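Local atomic coordinates of glutathione reductase (PDB entry 3O0H), a protein that probably catalyses the NADPH-dependent reduction of glutathione disulfide to glutathione, using a bound flavin-adenine dinucleotide as its redox cofactor. Residues B[78-83]-B[368-373]; B[205-210]-B[217-222]; B[39-44]-B[343-348]. All blocks are in the same frame, centred on the assembly; numbering follows the deposited sequence. Where two conformers were deposited one is given.

How the interactions relate
Interactions 1 and 2 are neighbours, with centres about 13 Å apart, and helix 201-212 packs on both partners of interaction 1: CB of Ser79 lies 3.4 Å from the carbonyl O of Ile209, and the carbonyl O of Gln368 lies 3.2 Å from OD1 of Asn208. Interaction 3 sits on the opposite side of the chain's centre, its own centre about 35 and 37 Å from those of interactions 1 and 2. All three stand back from the cofactor: the side chains of Glu370 and Phe210 are each about 11 Å from a bound FAD and that of Ala41 about 9 Å. Along the chain, interaction 2 is nested within the loops closed by both others, whereas interactions 1 and 3 cross.

Interaction 1: residues B[78-83]-B[368-373]; sequences ASQYAQ and QPEIGT
Two torsions bring Ser79 and Gln368 together: in the conformer given here, one of two, chi1 of Ser79 (71°) tucks OG between its backbone N and carbonyl carbon, while Gln368, with CG beside its backbone N (chi1 -55°), runs out extended to the helix. The contact joins helix 69-88 of the FAD-binding part of this disulfide oxidoreductase to the residues leading into strand 371-375 of the dimerisation domain's antiparallel sheet. In that conformer OG of Ser79 lies 2.8 Å from OE1 of Gln368, a doubtful bond, since its one proton can also go to the carbonyl O of Phe76. On the amide's nitrogen side, a water donates to the carbonyl O of Ser79 and takes a weak bond from NE2 of Gln368; the same NE2 lies 3.8 Å from CG of Gln80. Gln80 turns its amide nearly perpendicular to that of Gln368, the planes 87° apart. Past the cis-Pro369, Glu370 brings its carboxylate nearer the helix; its OE2 also takes a hydrogen bond from the backbone N of Asn431. Tyr81 meets Phe91 and Trp93 of the second subunit, so this turn also faces the dimer interface. Gln80 and Glu370 meet through solvent: a second water accepts from NE2 of Gln80 at 3.0 Å and donates to OE2 of Glu370 at 2.7 Å.

Interaction 2: residues B[205-210]-B[217-222]; sequences EFANIF and TTLLHR
A beta-alpha-beta unit, strand 193-197, helix 201-212 and strand 216-220, carries this contact, in which the helix lies over the second strand. Helix segment 205-210 and strand segment 217-220 run nearly antiparallel, at 170°, with their axes 8.5 Å apart. Ala207 sits at the middle of the interface. Its small methyl lets the strand come near: CB is 3.8 Å from CG2 of Thr217 and 3.9 Å from CD1 of Leu219, so it meets one methyl from each of two residues on the same strand face. Thr217 places CG2 opposite its backbone N (chi1, measured to OG1, is -58°), which brings that methyl under the helix backbone, 3.7 Å from the carbonyl O of Ala207. OG1 of Thr217 lies 3.9 Å from CB of Phe210 but is hydrogen-bonded to the carbonyl O of Val215. The Phe210 ring heads away from the strand and rests on Ile184 and Ile194, while Met242 of helix 232-245 packs on Ala207 from outside the pair. All four touching residues are buried. A strand, a glycine-rich turn fitting the GxGxxG pattern, a helix and a second parallel strand make the beta-alpha-beta unit typical of the Rossmann fold, here probably that of the NADPH-binding domain.

Interaction 3: residues B[39-44]-B[343-348]; sequences VRAARL and CFVKNA
Ala41 and Phe344 lie at the tight, buried side of a helix-helix contact within the FAD-binding domain, a Rossmann-type fold in which helix 36-47 follows the first, glycine-rich turn. The partner, helix 334-349, comes from nearly 300 residues further along the chain, and the two short segments cross at -39° with their axes 9.6 Å apart. On the buried side, CB of Ala41 meets the Phe344 ring obliquely, 3.9 Å from CD2 and 4.0 Å from CE2. CG of Phe344 lies roughly anti to the backbone N (chi1 156°), which turns the ring toward Ala41. Both residues touch Leu159 of strand 158-160, and Trp322 meets the Phe344 ring edge-to-face, so this half of the interface rests on the parallel sheet. From here the side chain of Ala41 is about 9 Å from a bound FAD. The other side is more open to solvent. Leu44, partly exposed, is the touching residue there, with Met342 also against it. Arg40, partly exposed as well, touches Ile338, Ala341 and Met342 of the opposing helix with its side chain, just ahead of the turn that carries Val345. Val345 joins the two halves. Its CG2, beside the backbone N and opposite the carbonyl carbon, is the branch turned to helix 36-47: CG2 of Val345 lies 3.9 Å from the carbonyl O of Ala41 and, on the open side, 4.0 Å from CD1 of Leu44.

Interaction 1: residues B[78-83]-B[368-373]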
ATOM      1  N   ALA B  78      -2.214  17.608  -0.771  1.00 14.33           N
ATOM      2  CA  ALA B  78      -2.975  18.701  -1.301  1.00 15.19           C
ATOM      3  C   ALA B  78      -2.859  18.753  -2.833  1.00 14.61           C
ATOM      4  O   ALA B  78      -3.850  18.951  -3.523  1.00 16.25           O
ATOM      5  CB  ALA B  78      -2.528  20.046  -0.680  1.00 15.11           C
ATOM      6  N   SER B  79      -1.657  18.572  -3.337  1.00 14.95           N
ATOM      7  CA  SER B  79      -1.393  18.703  -4.768  0.70 15.83           C
ATOM      8  C   SER B  79      -1.951  17.536  -5.612  1.00 16.57           C
ATOM      9  O   SER B  79      -2.083  17.652  -6.835  1.00 17.50           O
ATOM     10  CB  SER B  79       0.113  18.835  -5.030  0.70 15.78           C
ATOM     11  OG  SER B  79       0.804  17.618  -4.806  0.70 14.39           O
ATOM     12  N   GLN B  80      -2.281  16.429  -4.987  1.00 18.11           N
ATOM     13  CA  GLN B  80      -2.783  15.260  -5.728  1.00 20.29           C
ATOM     14  C   GLN B  80      -4.224  15.365  -6.133  1.00 21.04           C
ATOM     15  O   GLN B  80      -4.629  14.701  -7.068  1.00 21.27           O
ATOM     16  CB  GLN B  80      -2.674  13.994  -4.887  1.00 20.76           C
ATOM     17  CG  GLN B  80      -1.339  13.453  -4.591  1.00 23.66           C
ATOM     18  CD  GLN B  80      -1.461  12.099  -3.868  1.00 24.45           C
ATOM     19  OE1 GLN B  80      -2.113  11.992  -2.813  1.00 26.55           O
ATOM     20  NE2 GLN B  80      -0.899  11.067  -4.458  1.00 28.34           N
ATOM     21  N   TYR B  81      -5.018  16.177  -5.434  1.00 22.46           N
ATOM     22  CA  TYR B  81      -6.467  16.108  -5.585  1.00 22.35           C
ATOM     23  C   TYR B  81      -6.978  16.458  -6.983  1.00 23.35           C
ATOM     24  O   TYR B  81      -7.928  15.861  -7.436  1.00 22.08           O
ATOM     25  CB  TYR B  81      -7.194  16.945  -4.530  1.00 21.84           C
ATOM     26  CG  TYR B  81      -7.231  16.267  -3.176  1.00 19.12           C
ATOM     27  CD1 TYR B  81      -8.050  15.156  -2.946  1.00 18.62           C
ATOM     28  CD2 TYR B  81      -6.433  16.719  -2.138  1.00 19.29           C
ATOM     29  CE1 TYR B  81      -8.058  14.533  -1.737  1.00 20.07           C
ATOM     30  CE2 TYR B  81      -6.453  16.119  -0.915  1.00 17.88           C
ATOM     31  CZ  TYR B  81      -7.249  15.019  -0.715  1.00 20.32           C
ATOM     32  OH  TYR B  81      -7.262  14.410   0.508  1.00 23.27           O
ATOM     33  N   ALA B  82      -6.337  17.398  -7.663  1.00 24.58           N
ATOM     34  CA  ALA B  82      -6.807  17.810  -8.966  1.00 25.42           C
ATOM     35  C   ALA B  82      -6.745  16.612  -9.934  1.00 24.98           C
ATOM     36  O   ALA B  82      -7.748  16.304 -10.589  1.00 24.21           O
ATOM     37  CB  ALA B  82      -5.993  18.987  -9.489  1.00 27.16           C
ATOM     38  N   GLN B  83      -5.616  15.903  -9.941  1.00 24.80           N
ATOM     39  CA  GLN B  83      -5.445  14.711 -10.797  1.00 24.92           C
ATOM     40  C   GLN B  83      -6.363  13.557 -10.375  1.00 24.09           C
ATOM     41  O   GLN B  83      -6.830  12.820 -11.218  1.00 24.94           O
ATOM     42  CB  GLN B  83      -3.977  14.250 -10.865  1.00 25.34           C
ATOM     43  N   GLN B 368       5.520  12.684  -7.977  1.00 11.90           N
ATOM     44  CA  GLN B 368       4.317  12.223  -8.652  1.00 12.93           C
ATOM     45  C   GLN B 368       4.678  11.934 -10.106  1.00 13.79           C
ATOM     46  O   GLN B 368       4.912  12.850 -10.858  1.00 13.31           O
ATOM     47  CB  GLN B 368       3.198  13.244  -8.564  1.00 13.52           C
ATOM     48  CG  GLN B 368       2.889  13.635  -7.072  1.00 14.18           C
ATOM     49  CD  GLN B 368       1.975  14.843  -6.932  1.00 12.89           C
ATOM     50  OE1 GLN B 368       2.330  15.879  -6.324  1.00 18.70           O
ATOM     51  NE2 GLN B 368       0.824  14.734  -7.497  1.00 12.46           N
ATOM     52  N   PRO B 369       4.777  10.664 -10.471  1.00 13.91           N
ATOM     53  CA  PRO B 369       4.567   9.464  -9.654  1.00 13.16           C
ATOM     54  C   PRO B 369       5.577   9.265  -8.512  1.00 13.10           C
ATOM     55  O   PRO B 369       6.705   9.740  -8.598  1.00 12.39           O
ATOM     56  CB  PRO B 369       4.683   8.304 -10.667  1.00 13.91           C
ATOM     57  CG  PRO B 369       5.307   8.909 -11.893  1.00 15.88           C
ATOM     58  CD  PRO B 369       5.063  10.356 -11.890  1.00 14.53           C
ATOM     59  N   GLU B 370       5.077   8.615  -7.458  1.00 12.87           N
ATOM     60  CA  GLU B 370       5.794   8.269  -6.265  1.00 12.76           C
ATOM     61  C   GLU B 370       6.791   7.152  -6.541  1.00 11.08           C
ATOM     62  O   GLU B 370       6.607   6.320  -7.447  1.00 10.45           O
ATOM     63  CB  GLU B 370       4.818   7.782  -5.174  1.00 12.86           C
ATOM     64  CG  GLU B 370       3.766   8.759  -4.745  1.00 15.03           C
ATOM     65  CD  GLU B 370       2.618   8.042  -4.030  1.00 18.29           C
ATOM     66  OE1 GLU B 370       2.808   7.732  -2.825  1.00 18.35           O
ATOM     67  OE2 GLU B 370       1.574   7.788  -4.698  1.00 18.78           O
ATOM     68  N   ILE B 371       7.852   7.153  -5.738  1.00 11.07           N
ATOM     69  CA  ILE B 371       8.918   6.178  -5.831  1.00 10.47           C
ATOM     70  C   ILE B 371       9.137   5.508  -4.454  1.00 10.28           C
ATOM     71  O   ILE B 371       9.070   6.176  -3.404  1.00 10.32           O
ATOM     72  CB  ILE B 371      10.231   6.864  -6.263  1.00 11.04           C
ATOM     73  CG1 ILE B 371      10.210   7.152  -7.755  1.00  9.47           C
ATOM     74  CG2 ILE B 371      11.479   5.995  -5.949  1.00 10.78           C
ATOM     75  CD1 ILE B 371      11.365   8.141  -8.199  1.00 10.55           C
ATOM     76  N   GLY B 372       9.394   4.211  -4.500  1.00 11.11           N
ATOM     77  CA  GLY B 372       9.904   3.436  -3.382  1.00  9.93           C
ATOM     78  C   GLY B 372      11.046   2.552  -3.844  1.00 11.38           C
ATOM     79  O   GLY B 372      11.027   1.965  -4.958  1.00 10.19           O
ATOM     80  N   THR B 373      12.067   2.418  -2.994  1.00 10.21           N
ATOM     81  CA  THR B 373      13.253   1.660  -3.380  1.00 10.77           C
ATOM     82  C   THR B 373      13.970   1.084  -2.142  1.00 10.23           C
ATOM     83  O   THR B 373      14.019   1.717  -1.088  1.00 11.29           O
ATOM     84  CB  THR B 373      14.217   2.538  -4.209  1.00 11.26           C
ATOM     85  OG1 THR B 373      15.315   1.744  -4.724  1.00 11.90           O
ATOM     86  CG2 THR B 373      14.721   3.736  -3.379  1.00 11.27           C
TER
HETATM   87  O   HOH W   1      -0.897  16.198  -8.964  1.00 19.71           O
HETATM   88  O   HOH W   2      -1.034   8.088  -4.004  1.00 22.03           O

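Interaction 2: residues B[205-210]-B[217-222]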
ATOM      1  N   GLU B 205      10.233  16.516  -5.476  1.00 10.44           N
ATOM      2  CA  GLU B 205       8.993  16.484  -4.684  1.00 10.99           C
ATOM      3  C   GLU B 205       8.264  17.822  -4.827  1.00 11.45           C
ATOM      4  O   GLU B 205       7.079  17.842  -5.060  1.00 11.50           O
ATOM      5  CB  GLU B 205       9.260  16.151  -3.230  1.00 11.88           C
ATOM      6  CG  GLU B 205       9.525  14.650  -3.018  1.00 12.05           C
ATOM      7  CD  GLU B 205       9.984  14.278  -1.632  1.00 12.13           C
ATOM      8  OE1 GLU B 205      10.376  15.164  -0.840  1.00 14.66           O
ATOM      9  OE2 GLU B 205       9.981  13.079  -1.304  1.00 11.03           O
ATOM     10  N   PHE B 206       8.992  18.925  -4.661  1.00 11.93           N
ATOM     11  CA  PHE B 206       8.388  20.255  -4.712  1.00 11.77           C
ATOM     12  C   PHE B 206       8.025  20.675  -6.132  1.00 11.26           C
ATOM     13  O   PHE B 206       7.006  21.276  -6.311  1.00 11.61           O
ATOM     14  CB  PHE B 206       9.292  21.292  -4.042  1.00 13.12           C
ATOM     15  CG  PHE B 206       9.172  21.281  -2.542  1.00 13.94           C
ATOM     16  CD1 PHE B 206       8.050  21.847  -1.923  1.00 17.46           C
ATOM     17  CD2 PHE B 206      10.118  20.663  -1.764  1.00 14.51           C
ATOM     18  CE1 PHE B 206       7.909  21.811  -0.534  1.00 15.86           C
ATOM     19  CE2 PHE B 206      10.008  20.678  -0.363  1.00 15.00           C
ATOM     20  CZ  PHE B 206       8.889  21.229   0.225  1.00 16.73           C
ATOM     21  N   ALA B 207       8.804  20.294  -7.135  1.00 11.74           N
ATOM     22  CA  ALA B 207       8.364  20.490  -8.526  1.00 12.02           C
ATOM     23  C   ALA B 207       6.987  19.882  -8.763  1.00 12.46           C
ATOM     24  O   ALA B 207       6.110  20.551  -9.326  1.00 12.92           O
ATOM     25  CB  ALA B 207       9.404  19.984  -9.578  1.00 12.46           C
ATOM     26  N   ASN B 208       6.777  18.636  -8.330  1.00 11.34           N
ATOM     27  CA  ASN B 208       5.520  17.999  -8.571  1.00 11.51           C
ATOM     28  C   ASN B 208       4.390  18.578  -7.732  1.00 11.77           C
ATOM     29  O   ASN B 208       3.236  18.630  -8.199  1.00 12.13           O
ATOM     30  CB  ASN B 208       5.620  16.475  -8.407  1.00 12.96           C
ATOM     31  CG  ASN B 208       6.353  15.828  -9.536  1.00  9.87           C
ATOM     32  OD1 ASN B 208       5.902  15.897 -10.710  1.00 12.72           O
ATOM     33  ND2 ASN B 208       7.500  15.224  -9.229  1.00  9.21           N
ATOM     34  N   ILE B 209       4.709  19.027  -6.529  1.00 10.73           N
ATOM     35  CA  ILE B 209       3.726  19.706  -5.678  1.00 11.28           C
ATOM     36  C   ILE B 209       3.225  20.981  -6.366  1.00 11.94           C
ATOM     37  O   ILE B 209       2.033  21.144  -6.553  1.00 12.44           O
ATOM     38  CB  ILE B 209       4.292  20.006  -4.272  1.00 11.47           C
ATOM     39  CG1 ILE B 209       4.287  18.747  -3.405  1.00 13.45           C
ATOM     40  CG2 ILE B 209       3.499  21.099  -3.511  1.00 10.06           C
ATOM     41  CD1 ILE B 209       5.289  18.827  -2.243  1.00 11.14           C
ATOM     42  N   PHE B 210       4.134  21.859  -6.768  1.00 12.59           N
ATOM     43  CA  PHE B 210       3.711  23.138  -7.327  1.00 13.53           C
ATOM     44  C   PHE B 210       3.001  22.947  -8.652  1.00 14.21           C
ATOM     45  O   PHE B 210       1.947  23.516  -8.877  1.00 15.38           O
ATOM     46  CB  PHE B 210       4.889  24.108  -7.394  1.00 14.33           C
ATOM     47  CG  PHE B 210       5.253  24.673  -6.041  1.00 13.79           C
ATOM     48  CD1 PHE B 210       4.358  25.507  -5.367  1.00 16.21           C
ATOM     49  CD2 PHE B 210       6.479  24.385  -5.465  1.00 12.20           C
ATOM     50  CE1 PHE B 210       4.665  26.032  -4.134  1.00 15.19           C
ATOM     51  CE2 PHE B 210       6.797  24.878  -4.228  1.00 12.77           C
ATOM     52  CZ  PHE B 210       5.875  25.706  -3.543  1.00 15.79           C
ATOM     53  N   THR B 217       6.062  25.299 -13.749  1.00 16.16           N
ATOM     54  CA  THR B 217       7.199  24.818 -12.954  1.00 15.60           C
ATOM     55  C   THR B 217       8.363  24.460 -13.862  1.00 15.89           C
ATOM     56  O   THR B 217       8.189  23.760 -14.865  1.00 16.90           O
ATOM     57  CB  THR B 217       6.789  23.615 -12.097  1.00 15.16           C
ATOM     58  OG1 THR B 217       5.697  23.995 -11.238  1.00 15.05           O
ATOM     59  CG2 THR B 217       7.988  23.056 -11.247  1.00 14.20           C
ATOM     60  N   THR B 218       9.539  24.972 -13.529  1.00 15.72           N
ATOM     61  CA  THR B 218      10.791  24.592 -14.192  1.00 15.57           C
ATOM     62  C   THR B 218      11.771  24.023 -13.156  1.00 14.77           C
ATOM     63  O   THR B 218      11.974  24.610 -12.086  1.00 14.99           O
ATOM     64  CB  THR B 218      11.450  25.759 -14.866  1.00 16.28           C
ATOM     65  OG1 THR B 218      10.537  26.350 -15.815  1.00 18.49           O
ATOM     66  CG2 THR B 218      12.717  25.293 -15.697  1.00 17.55           C
ATOM     67  N   LEU B 219      12.336  22.858 -13.454  1.00 14.60           N
ATOM     68  CA  LEU B 219      13.333  22.254 -12.558  1.00 14.04           C
ATOM     69  C   LEU B 219      14.694  22.286 -13.278  1.00 14.58           C
ATOM     70  O   LEU B 219      14.785  21.914 -14.452  1.00 16.55           O
ATOM     71  CB  LEU B 219      12.919  20.833 -12.173  1.00 13.00           C
ATOM     72  CG  LEU B 219      13.814  20.170 -11.120  1.00 15.40           C
ATOM     73  CD1 LEU B 219      13.097  19.097 -10.286  1.00 15.22           C
ATOM     74  CD2 LEU B 219      15.017  19.561 -11.819  1.00 15.52           C
ATOM     75  N   LEU B 220      15.735  22.757 -12.586  1.00 16.10           N
ATOM     76  CA  LEU B 220      17.078  22.809 -13.123  1.00 15.61           C
ATOM     77  C   LEU B 220      17.877  21.735 -12.414  1.00 16.22           C
ATOM     78  O   LEU B 220      17.777  21.553 -11.178  1.00 15.75           O
ATOM     79  CB  LEU B 220      17.728  24.183 -12.936  1.00 18.06           C
ATOM     80  CG  LEU B 220      16.878  25.409 -13.325  1.00 16.91           C
ATOM     81  CD1 LEU B 220      17.524  26.765 -12.970  1.00 14.57           C
ATOM     82  CD2 LEU B 220      16.541  25.327 -14.786  1.00 18.75           C
ATOM     83  N   HIS B 221      18.681  21.030 -13.194  1.00 16.30           N
ATOM     84  CA  HIS B 221      19.549  20.005 -12.659  1.00 16.66           C
ATOM     85  C   HIS B 221      20.916  20.069 -13.331  1.00 18.31           C
ATOM     86  O   HIS B 221      20.999  20.162 -14.584  1.00 19.02           O
ATOM     87  CB  HIS B 221      18.917  18.634 -12.884  1.00 16.04           C
ATOM     88  CG  HIS B 221      19.765  17.501 -12.396  1.00 17.19           C
ATOM     89  ND1 HIS B 221      20.015  17.289 -11.061  1.00 22.55           N
ATOM     90  CD2 HIS B 221      20.395  16.509 -13.055  1.00 23.25           C
ATOM     91  CE1 HIS B 221      20.775  16.213 -10.916  1.00 20.91           C
ATOM     92  NE2 HIS B 221      21.021  15.722 -12.113  1.00 25.23           N
ATOM     93  N   ARG B 222      21.981  19.979 -12.517  1.00 18.51           N
ATOM     94  CA  ARG B 222      23.377  20.128 -13.001  1.00 21.01           C
ATOM     95  C   ARG B 222      23.867  18.986 -13.880  1.00 22.31           C
ATOM     96  O   ARG B 222      24.759  19.178 -14.696  1.00 23.42           O
ATOM     97  CB  ARG B 222      24.366  20.327 -11.832  1.00 21.69           C
TER

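Interaction 3: residues B[39-44]-B[343-348]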
ATOM      1  N   VAL B  39      15.020  14.399  20.377  1.00 15.58           N
ATOM      2  CA  VAL B  39      13.802  14.341  21.186  1.00 15.88           C
ATOM      3  C   VAL B  39      13.544  12.914  21.640  1.00 16.48           C
ATOM      4  O   VAL B  39      13.087  12.692  22.799  1.00 17.16           O
ATOM      5  CB  VAL B  39      12.605  14.991  20.447  1.00 17.08           C
ATOM      6  CG1 VAL B  39      12.053  14.064  19.374  1.00 18.03           C
ATOM      7  CG2 VAL B  39      11.534  15.399  21.450  1.00 17.97           C
ATOM      8  N   ARG B  40      13.892  11.928  20.800  1.00 15.24           N
ATOM      9  CA  ARG B  40      13.736  10.529  21.184  1.00 15.00           C
ATOM     10  C   ARG B  40      14.680  10.188  22.317  1.00 15.04           C
ATOM     11  O   ARG B  40      14.249   9.614  23.307  1.00 14.76           O
ATOM     12  CB  ARG B  40      13.968   9.541  20.036  1.00 14.46           C
ATOM     13  CG  ARG B  40      13.809   8.042  20.473  1.00 15.05           C
ATOM     14  CD  ARG B  40      12.374   7.670  20.906  1.00 20.56           C
ATOM     15  NE  ARG B  40      11.372   7.863  19.844  1.00 19.42           N
ATOM     16  CZ  ARG B  40      10.968   6.898  18.999  1.00 17.94           C
ATOM     17  NH1 ARG B  40      11.492   5.668  19.012  1.00 20.03           N
ATOM     18  NH2 ARG B  40      10.085   7.183  18.087  1.00 18.16           N
ATOM     19  N   ALA B  41      15.959  10.568  22.163  1.00 13.21           N
ATOM     20  CA  ALA B  41      16.986  10.268  23.148  1.00 13.35           C
ATOM     21  C   ALA B  41      16.684  10.883  24.507  1.00 13.65           C
ATOM     22  O   ALA B  41      16.806  10.225  25.557  1.00 15.29           O
ATOM     23  CB  ALA B  41      18.374  10.773  22.654  1.00 12.23           C
ATOM     24  N   ALA B  42      16.348  12.155  24.495  1.00 12.77           N
ATOM     25  CA  ALA B  42      16.076  12.883  25.725  1.00 14.51           C
ATOM     26  C   ALA B  42      14.873  12.328  26.489  1.00 16.12           C
ATOM     27  O   ALA B  42      14.959  12.175  27.709  1.00 17.74           O
ATOM     28  CB  ALA B  42      15.872  14.357  25.446  1.00 14.61           C
ATOM     29  N   ARG B  43      13.771  12.040  25.782  1.00 16.95           N
ATOM     30  CA  ARG B  43      12.538  11.524  26.427  1.00 18.39           C
ATOM     31  C   ARG B  43      12.836  10.179  27.053  1.00 19.12           C
ATOM     32  O   ARG B  43      12.439   9.934  28.213  1.00 19.20           O
ATOM     33  CB  ARG B  43      11.355  11.424  25.450  1.00 18.62           C
ATOM     34  CG  ARG B  43      10.079  10.746  26.030  1.00 23.94           C
ATOM     35  CD  ARG B  43       8.863  10.859  25.045  1.00 27.74           C
ATOM     36  NE  ARG B  43       9.115  10.185  23.773  1.00 27.77           N
ATOM     37  CZ  ARG B  43       9.039   8.866  23.558  1.00 31.13           C
ATOM     38  NH1 ARG B  43       9.301   8.388  22.347  1.00 33.44           N
ATOM     39  NH2 ARG B  43       8.682   8.015  24.512  1.00 31.82           N
ATOM     40  N   LEU B  44      13.581   9.330  26.337  1.00 17.56           N
ATOM     41  CA  LEU B  44      13.863   7.999  26.835  1.00 19.10           C
ATOM     42  C   LEU B  44      14.782   8.051  28.076  1.00 18.54           C
ATOM     43  O   LEU B  44      14.531   7.349  29.032  1.00 19.50           O
ATOM     44  CB  LEU B  44      14.511   7.108  25.789  1.00 18.50           C
ATOM     45  CG  LEU B  44      13.664   6.630  24.617  1.00 22.97           C
ATOM     46  CD1 LEU B  44      14.622   5.891  23.642  1.00 22.84           C
ATOM     47  CD2 LEU B  44      12.532   5.722  25.093  1.00 27.17           C
ATOM     48  N   CYS B 343      19.826   3.427  19.756  1.00 16.93           N
ATOM     49  CA  CYS B 343      21.140   2.812  19.955  0.50 17.43           C
ATOM     50  C   CYS B 343      21.923   3.562  21.023  1.00 17.39           C
ATOM     51  O   CYS B 343      22.573   2.952  21.882  1.00 17.70           O
ATOM     52  CB  CYS B 343      21.916   2.775  18.631  0.50 16.89           C
ATOM     53  SG  CYS B 343      21.190   1.636  17.446  0.50 15.92           S
ATOM     54  N   PHE B 344      21.840   4.891  20.992  1.00 15.87           N
ATOM     55  CA  PHE B 344      22.550   5.717  21.980  1.00 15.72           C
ATOM     56  C   PHE B 344      22.072   5.448  23.404  1.00 16.81           C
ATOM     57  O   PHE B 344      22.882   5.264  24.281  1.00 18.22           O
ATOM     58  CB  PHE B 344      22.418   7.217  21.650  1.00 14.23           C
ATOM     59  CG  PHE B 344      22.601   8.102  22.831  1.00 12.53           C
ATOM     60  CD1 PHE B 344      23.875   8.333  23.356  1.00 14.56           C
ATOM     61  CD2 PHE B 344      21.499   8.651  23.478  1.00 13.94           C
ATOM     62  CE1 PHE B 344      24.041   9.153  24.493  1.00 15.22           C
ATOM     63  CE2 PHE B 344      21.659   9.467  24.599  1.00 15.40           C
ATOM     64  CZ  PHE B 344      22.934   9.720  25.105  1.00 15.51           C
ATOM     65  N   VAL B 345      20.760   5.357  23.616  1.00 17.70           N
ATOM     66  CA  VAL B 345      20.225   5.157  24.958  1.00 19.38           C
ATOM     67  C   VAL B 345      20.626   3.799  25.549  1.00 21.72           C
ATOM     68  O   VAL B 345      21.034   3.722  26.716  1.00 22.32           O
ATOM     69  CB  VAL B 345      18.711   5.367  25.046  1.00 20.32           C
ATOM     70  CG1 VAL B 345      18.235   5.078  26.486  1.00 24.30           C
ATOM     71  CG2 VAL B 345      18.338   6.807  24.639  1.00 19.39           C
ATOM     72  N   LYS B 346      20.526   2.752  24.753  1.00 22.43           N
ATOM     73  CA  LYS B 346      21.032   1.409  25.124  1.00 24.62           C
ATOM     74  C   LYS B 346      22.546   1.415  25.496  1.00 25.72           C
ATOM     75  O   LYS B 346      22.933   0.925  26.543  1.00 28.65           O
ATOM     76  CB  LYS B 346      20.734   0.410  23.987  1.00 23.93           C
ATOM     77  N   ASN B 347      23.398   2.003  24.669  1.00 25.48           N
ATOM     78  CA  ASN B 347      24.852   2.005  24.931  1.00 25.14           C
ATOM     79  C   ASN B 347      25.302   2.868  26.113  1.00 25.59           C
ATOM     80  O   ASN B 347      26.160   2.470  26.912  1.00 25.30           O
ATOM     81  CB  ASN B 347      25.574   2.470  23.657  1.00 24.55           C
ATOM     82  CG  ASN B 347      25.641   1.373  22.616  1.00 26.27           C
ATOM     83  OD1 ASN B 347      25.997   0.269  22.944  1.00 33.70           O
ATOM     84  ND2 ASN B 347      25.288   1.670  21.381  1.00 28.32           N
ATOM     85  N   ALA B 348      24.733   4.064  26.225  1.00 23.99           N
ATOM     86  CA  ALA B 348      25.218   5.030  27.215  1.00 24.76           C
ATOM     87  C   ALA B 348      24.802   4.626  28.617  1.00 27.09           C
ATOM     88  O   ALA B 348      25.541   4.845  29.579  1.00 27.06           O
ATOM     89  CB  ALA B 348      24.674   6.388  26.904  1.00 23.07           C
TER